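Local coordinates for protein cell Inhibiting Factor (CifBp) (PDB 3GQM) that deamidates a specific glutamine side chain of host NEDD8, thereby shutting down cullin-RING ubiquitin ligases and blocking the host cell cycle, at residues Pro102-Ser107 against Leu157-Leu162; Ile177-Leu182 against Pro188-Glu193. One frame throughout, in Å; residues are numbered along the deposited sequence.

Interaction 1 (Pro102-Ser107 against Leu157-Leu162); sequences PVCGLS and LGHKFL
With SG of C104 set between its own backbone N and carbonyl carbon (chi1 67°) and the imidazole of H159 anti to its N (chi1 -173°), the cysteine side chain and the ring come together at the start of helix 104-116. CB of C104 approaches the ring at its edge, near the ring plane, 3.4 Å from ND1 of H159, while C104 SG lies 3.9 Å from the same nitrogen. The backbone N-H of K160 is turned toward the sulfur, a weak hydrogen bond with K160 N 3.7 Å from C104 SG. Alongside, the aliphatic part of the lysine passes the helix backbone, K160 CD resting 3.8 Å from CA of G105; its ammonium group is bonded beyond the contact to N109. A water bridges the segments, hydrogen-bonded to OG of S107 and to O of K160. NE2 of H159 is engaged by Q179, a bond that would hold the ring with ND1 toward the cysteine. A cysteine at a helix start facing a histidine on a strand resembles the Cys-His-Asn site of papain-like enzymes, with glutamine in the third place, consistent with the inferred active-site roles of C104, H159 and Q179.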
loop_
_atom_site.group_PDB
_atom_site.type_symbol
_atom_site.label_atom_id
_atom_site.label_comp_id
_atom_site.label_asym_id
_atom_site.label_seq_id
_atom_site.Cartn_x
_atom_site.Cartn_y
_atom_site.Cartn_z
ATOM N N PRO A 102 -2.034 -0.685 9.560
ATOM C CA PRO A 102 -0.715 -1.139 9.118
ATOM C C PRO A 102 0.273 -0.001 8.737
ATOM O O PRO A 102 -0.150 0.993 8.157
ATOM C CB PRO A 102 -1.076 -1.943 7.855
ATOM C CG PRO A 102 -2.253 -1.219 7.327
ATOM C CD PRO A 102 -3.066 -0.943 8.540
ATOM N N VAL A 103 1.561 -0.178 9.066
ATOM C CA VAL A 103 2.680 0.625 8.510
ATOM C C VAL A 103 2.772 0.424 6.992
ATOM O O VAL A 103 2.120 -0.474 6.434
ATOM C CB VAL A 103 4.053 0.229 9.181
ATOM C CG1 VAL A 103 3.871 0.145 10.654
ATOM C CG2 VAL A 103 4.579 -1.132 8.649
ATOM N N CYS A 104 3.550 1.273 6.324
ATOM C CA CYS A 104 3.537 1.369 4.865
ATOM C C CYS A 104 3.862 0.061 4.135
ATOM O O CYS A 104 3.171 -0.299 3.173
ATOM C CB CYS A 104 4.486 2.469 4.399
ATOM S SG CYS A 104 6.215 2.062 4.728
ATOM N N GLY A 105 4.901 -0.645 4.572
ATOM C CA GLY A 105 5.318 -1.911 3.897
ATOM C C GLY A 105 4.231 -2.972 3.998
ATOM O O GLY A 105 3.921 -3.660 3.026
ATOM N N LEU A 106 3.613 -3.048 5.166
ATOM C CA LEU A 106 2.594 -4.031 5.450
ATOM C C LEU A 106 1.286 -3.739 4.698
ATOM O O LEU A 106 0.625 -4.695 4.249
ATOM C CB LEU A 106 2.328 -4.089 6.964
ATOM C CG LEU A 106 1.415 -5.245 7.449
ATOM C CD1 LEU A 106 2.122 -6.598 7.232
ATOM C CD2 LEU A 106 1.017 -5.088 8.913
ATOM N N SER A 107 0.903 -2.453 4.582
ATOM C CA SER A 107 -0.290 -2.092 3.793
ATOM C C SER A 107 -0.076 -2.322 2.297
ATOM O O SER A 107 -0.912 -2.959 1.641
ATOM C CB SER A 107 -0.773 -0.657 4.059
ATOM O OG SER A 107 0.229 0.314 3.662
ATOM N N LEU A 157 12.439 8.699 0.382
ATOM C CA LEU A 157 11.352 8.923 1.320
ATOM C C LEU A 157 11.412 7.944 2.469
ATOM O O LEU A 157 10.902 8.215 3.540
ATOM C CB LEU A 157 10.013 8.780 0.561
ATOM C CG LEU A 157 9.469 9.955 -0.278
ATOM C CD1 LEU A 157 10.462 10.583 -1.246
ATOM C CD2 LEU A 157 8.262 9.541 -1.099
ATOM N N GLY A 158 12.043 6.793 2.262
ATOM C CA GLY A 158 11.929 5.682 3.231
ATOM C C GLY A 158 10.478 5.161 3.269
ATOM O O GLY A 158 9.940 4.901 4.346
ATOM N N HIS A 159 9.858 4.987 2.104
ATOM C CA HIS A 159 8.403 4.738 2.041
ATOM C C HIS A 159 8.104 3.724 0.982
ATOM O O HIS A 159 8.778 3.653 -0.019
ATOM C CB HIS A 159 7.666 6.070 1.778
ATOM C CG HIS A 159 6.160 6.013 1.840
ATOM N ND1 HIS A 159 5.455 5.338 2.824
ATOM C CD2 HIS A 159 5.230 6.667 1.098
ATOM C CE1 HIS A 159 4.159 5.532 2.649
ATOM N NE2 HIS A 159 3.991 6.322 1.593
ATOM N N LYS A 160 7.088 2.932 1.243
ATOM C CA LYS A 160 6.567 1.918 0.338
ATOM C C LYS A 160 5.089 2.257 0.111
ATOM O O LYS A 160 4.368 2.593 1.066
ATOM C CB LYS A 160 6.690 0.545 1.020
ATOM C CG LYS A 160 6.880 -0.571 0.037
ATOM C CD LYS A 160 7.439 -1.843 0.709
ATOM C CE LYS A 160 7.578 -2.956 -0.324
ATOM N NZ LYS A 160 8.106 -4.238 0.291
ATOM N N PHE A 161 4.636 2.194 -1.142
ATOM C CA PHE A 161 3.267 2.548 -1.470
ATOM C C PHE A 161 2.922 1.933 -2.835
ATOM O O PHE A 161 3.769 1.440 -3.546
ATOM C CB PHE A 161 3.051 4.102 -1.442
ATOM C CG PHE A 161 3.828 4.865 -2.502
ATOM C CD1 PHE A 161 3.244 5.181 -3.714
ATOM C CD2 PHE A 161 5.130 5.318 -2.248
ATOM C CE1 PHE A 161 3.957 5.902 -4.718
ATOM C CE2 PHE A 161 5.853 6.048 -3.201
ATOM C CZ PHE A 161 5.252 6.345 -4.467
ATOM N N LEU A 162 1.662 1.978 -3.198
ATOM C CA LEU A 162 1.220 1.403 -4.459
ATOM C C LEU A 162 0.691 2.498 -5.397
ATOM O O LEU A 162 0.101 3.463 -4.949
ATOM C CB LEU A 162 0.096 0.411 -4.179
ATOM C CG LEU A 162 0.332 -0.759 -3.215
ATOM C CD1 LEU A 162 -0.954 -1.660 -3.144
ATOM C CD2 LEU A 162 1.471 -1.613 -3.731
HETATM O O HOH W 1 1.786 2.088 1.969
#

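Interaction 2 (Ile177-Leu182 against Pro188-Glu193); sequences IIQSDL and PAVRVE
D181 and V190 form a single antiparallel bridge, a hydrogen-bonded pair that joins the chain leaving strand 176-178 to the approach to helix 192-199. Both bonds are short and lie in the carbonyl plane: D181 N donates to V190 O at 2.7 Å, and V190 N returns the bond to D181 O at 2.6 Å, here on a lone pair. The buried part of the contact runs from this bridge toward the helix, through I178, Q179, S180 and V192. CB of S180 sits 3.6 Å from the backbone N of V192, and the CA-H of V192 points at O of Q179. With CG2 anti to its backbone N, V192 brings that methyl alongside the same carbonyl, 3.5 Å from Q179 O, while its contact with the CG2 methyl of I178 is looser. The side chains of Q179 and V190 cross at about a right angle, the amide passing CG1 of V190 with Q179 NE2 4.1 Å from that methyl; OE1 is held outside the contact by the active-site histidine, and NE2 bonds the carbonyl of L233.

Toward L182 and A189 the contact thins and becomes exposed. The leucine side chain turns from the opposing segment, and R191 likewise starts away from 177-182, its NH1 forming a salt bridge with D194; its approach to E193 is long and purely electrostatic. What remains at this margin is mostly backbone against a methyl: CB of A189 lies 3.5 Å from O of L182.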
loop_
_atom_site.group_PDB
_atom_site.type_symbol
_atom_site.label_atom_id
_atom_site.label_comp_id
_atom_site.label_asym_id
_atom_site.label_seq_id
_atom_site.Cartn_x
_atom_site.Cartn_y
_atom_site.Cartn_z
ATOM N N ILE A 177 -3.194 6.436 -5.943
ATOM C CA ILE A 177 -2.279 6.052 -4.875
ATOM C C ILE A 177 -3.001 5.237 -3.810
ATOM O O ILE A 177 -4.100 5.587 -3.386
ATOM C CB ILE A 177 -1.594 7.303 -4.185
ATOM C CG1 ILE A 177 -0.899 8.181 -5.259
ATOM C CG2 ILE A 177 -0.596 6.858 -2.961
ATOM C CD1 ILE A 177 0.309 7.463 -5.882
ATOM N N ILE A 178 -2.361 4.166 -3.361
ATOM C CA ILE A 178 -2.775 3.475 -2.142
ATOM C C ILE A 178 -1.560 3.426 -1.191
ATOM O O ILE A 178 -0.484 3.016 -1.599
ATOM C CB ILE A 178 -3.281 2.056 -2.470
ATOM C CG1 ILE A 178 -4.352 2.117 -3.570
ATOM C CG2 ILE A 178 -3.837 1.322 -1.200
ATOM C CD1 ILE A 178 -4.936 0.736 -3.979
ATOM N N GLN A 179 -1.713 3.886 0.047
ATOM C CA GLN A 179 -0.586 3.881 1.003
ATOM C C GLN A 179 -1.114 3.973 2.415
ATOM O O GLN A 179 -2.301 4.329 2.639
ATOM C CB GLN A 179 0.301 5.119 0.750
ATOM C CG GLN A 179 -0.437 6.432 1.213
ATOM C CD GLN A 179 0.462 7.687 1.104
ATOM O OE1 GLN A 179 1.704 7.607 1.230
ATOM N NE2 GLN A 179 -0.169 8.850 0.867
ATOM N N SER A 180 -0.243 3.676 3.383
ATOM C CA SER A 180 -0.443 4.170 4.747
ATOM C C SER A 180 0.933 4.722 5.114
ATOM O O SER A 180 1.877 4.404 4.427
ATOM C CB SER A 180 -0.779 3.016 5.693
ATOM O OG SER A 180 0.299 2.078 5.695
ATOM N N ASP A 181 1.040 5.495 6.203
ATOM C CA ASP A 181 2.346 6.062 6.670
ATOM C C ASP A 181 2.213 6.353 8.178
ATOM O O ASP A 181 1.295 7.033 8.605
ATOM C CB ASP A 181 2.613 7.372 5.891
ATOM C CG ASP A 181 4.091 7.853 5.907
ATOM O OD1 ASP A 181 4.820 7.746 6.928
ATOM O OD2 ASP A 181 4.498 8.413 4.849
ATOM N N LEU A 182 3.102 5.798 8.987
ATOM C CA LEU A 182 3.120 6.080 10.424
ATOM C C LEU A 182 3.744 7.418 10.739
ATOM O O LEU A 182 3.773 7.852 11.898
ATOM C CB LEU A 182 3.962 5.018 11.144
ATOM C CG LEU A 182 3.064 4.213 12.045
ATOM C CD1 LEU A 182 2.071 3.401 11.190
ATOM C CD2 LEU A 182 3.964 3.357 12.956
ATOM N N PRO A 188 3.557 13.491 6.604
ATOM C CA PRO A 188 2.831 13.247 7.840
ATOM C C PRO A 188 2.227 11.827 7.868
ATOM O O PRO A 188 2.068 11.183 6.816
ATOM C CB PRO A 188 1.720 14.309 7.796
ATOM C CG PRO A 188 1.522 14.548 6.363
ATOM C CD PRO A 188 2.890 14.483 5.759
ATOM N N ALA A 189 1.897 11.364 9.068
ATOM C CA ALA A 189 1.251 10.073 9.248
ATOM C C ALA A 189 -0.116 10.038 8.570
ATOM O O ALA A 189 -0.874 11.022 8.619
ATOM C CB ALA A 189 1.115 9.729 10.702
ATOM N N VAL A 190 -0.421 8.918 7.915
ATOM C CA VAL A 190 -1.784 8.709 7.370
ATOM C C VAL A 190 -2.172 7.229 7.430
ATOM O O VAL A 190 -1.377 6.376 7.094
ATOM C CB VAL A 190 -1.945 9.325 5.963
ATOM C CG1 VAL A 190 -1.060 8.597 4.896
ATOM C CG2 VAL A 190 -3.457 9.403 5.542
ATOM N N ARG A 191 -3.357 6.948 7.953
ATOM C CA ARG A 191 -3.889 5.595 8.049
ATOM C C ARG A 191 -4.347 5.215 6.631
ATOM O O ARG A 191 -4.829 6.077 5.913
ATOM C CB ARG A 191 -5.121 5.594 8.985
ATOM C CG ARG A 191 -4.753 5.696 10.477
ATOM C CD ARG A 191 -5.963 6.114 11.314
ATOM N NE ARG A 191 -6.971 5.067 11.379
ATOM C CZ ARG A 191 -8.247 5.192 11.009
ATOM N NH1 ARG A 191 -8.715 6.338 10.514
ATOM N NH2 ARG A 191 -9.063 4.151 11.132
ATOM N N VAL A 192 -4.236 3.948 6.250
ATOM C CA VAL A 192 -4.757 3.521 4.921
ATOM C C VAL A 192 -6.276 3.850 4.783
ATOM O O VAL A 192 -6.722 4.367 3.751
ATOM C CB VAL A 192 -4.427 2.026 4.601
ATOM C CG1 VAL A 192 -5.228 1.027 5.531
ATOM C CG2 VAL A 192 -4.644 1.722 3.136
ATOM N N GLU A 193 -7.041 3.658 5.868
ATOM C CA GLU A 193 -8.501 3.921 5.804
ATOM C C GLU A 193 -8.802 5.368 5.444
ATOM O O GLU A 193 -9.689 5.605 4.647
ATOM C CB GLU A 193 -9.209 3.573 7.116
ATOM C CG GLU A 193 -9.025 2.092 7.512
ATOM C CD GLU A 193 -7.900 1.868 8.508
ATOM O OE1 GLU A 193 -6.843 2.540 8.449
ATOM O OE2 GLU A 193 -8.085 0.973 9.361
#

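Overall arrangement
Interaction 1 and interaction 2 lie side by side, their centres about 8 Å apart, and together assemble the inferred active site. Interaction 1 brings in C104 and H159, and interaction 2 holds the segment that carries Q179; the two meet where H159 NE2 lies 2.6 Å from Q179 OE1, a probable hydrogen bond. A second link runs between hydroxyls, S107 OG and S180 OG being 2.7 Å apart, and S180 OG also bonds the carbonyl of P102, tying the start of helix 104-116 to 177-182. Strands 159-165 and 176-178 are neighbours in the antiparallel sheet, joined by backbone bonds between L162 and I178, which sets Q179, just beyond I178, beside H159 at the start of strand 159-165.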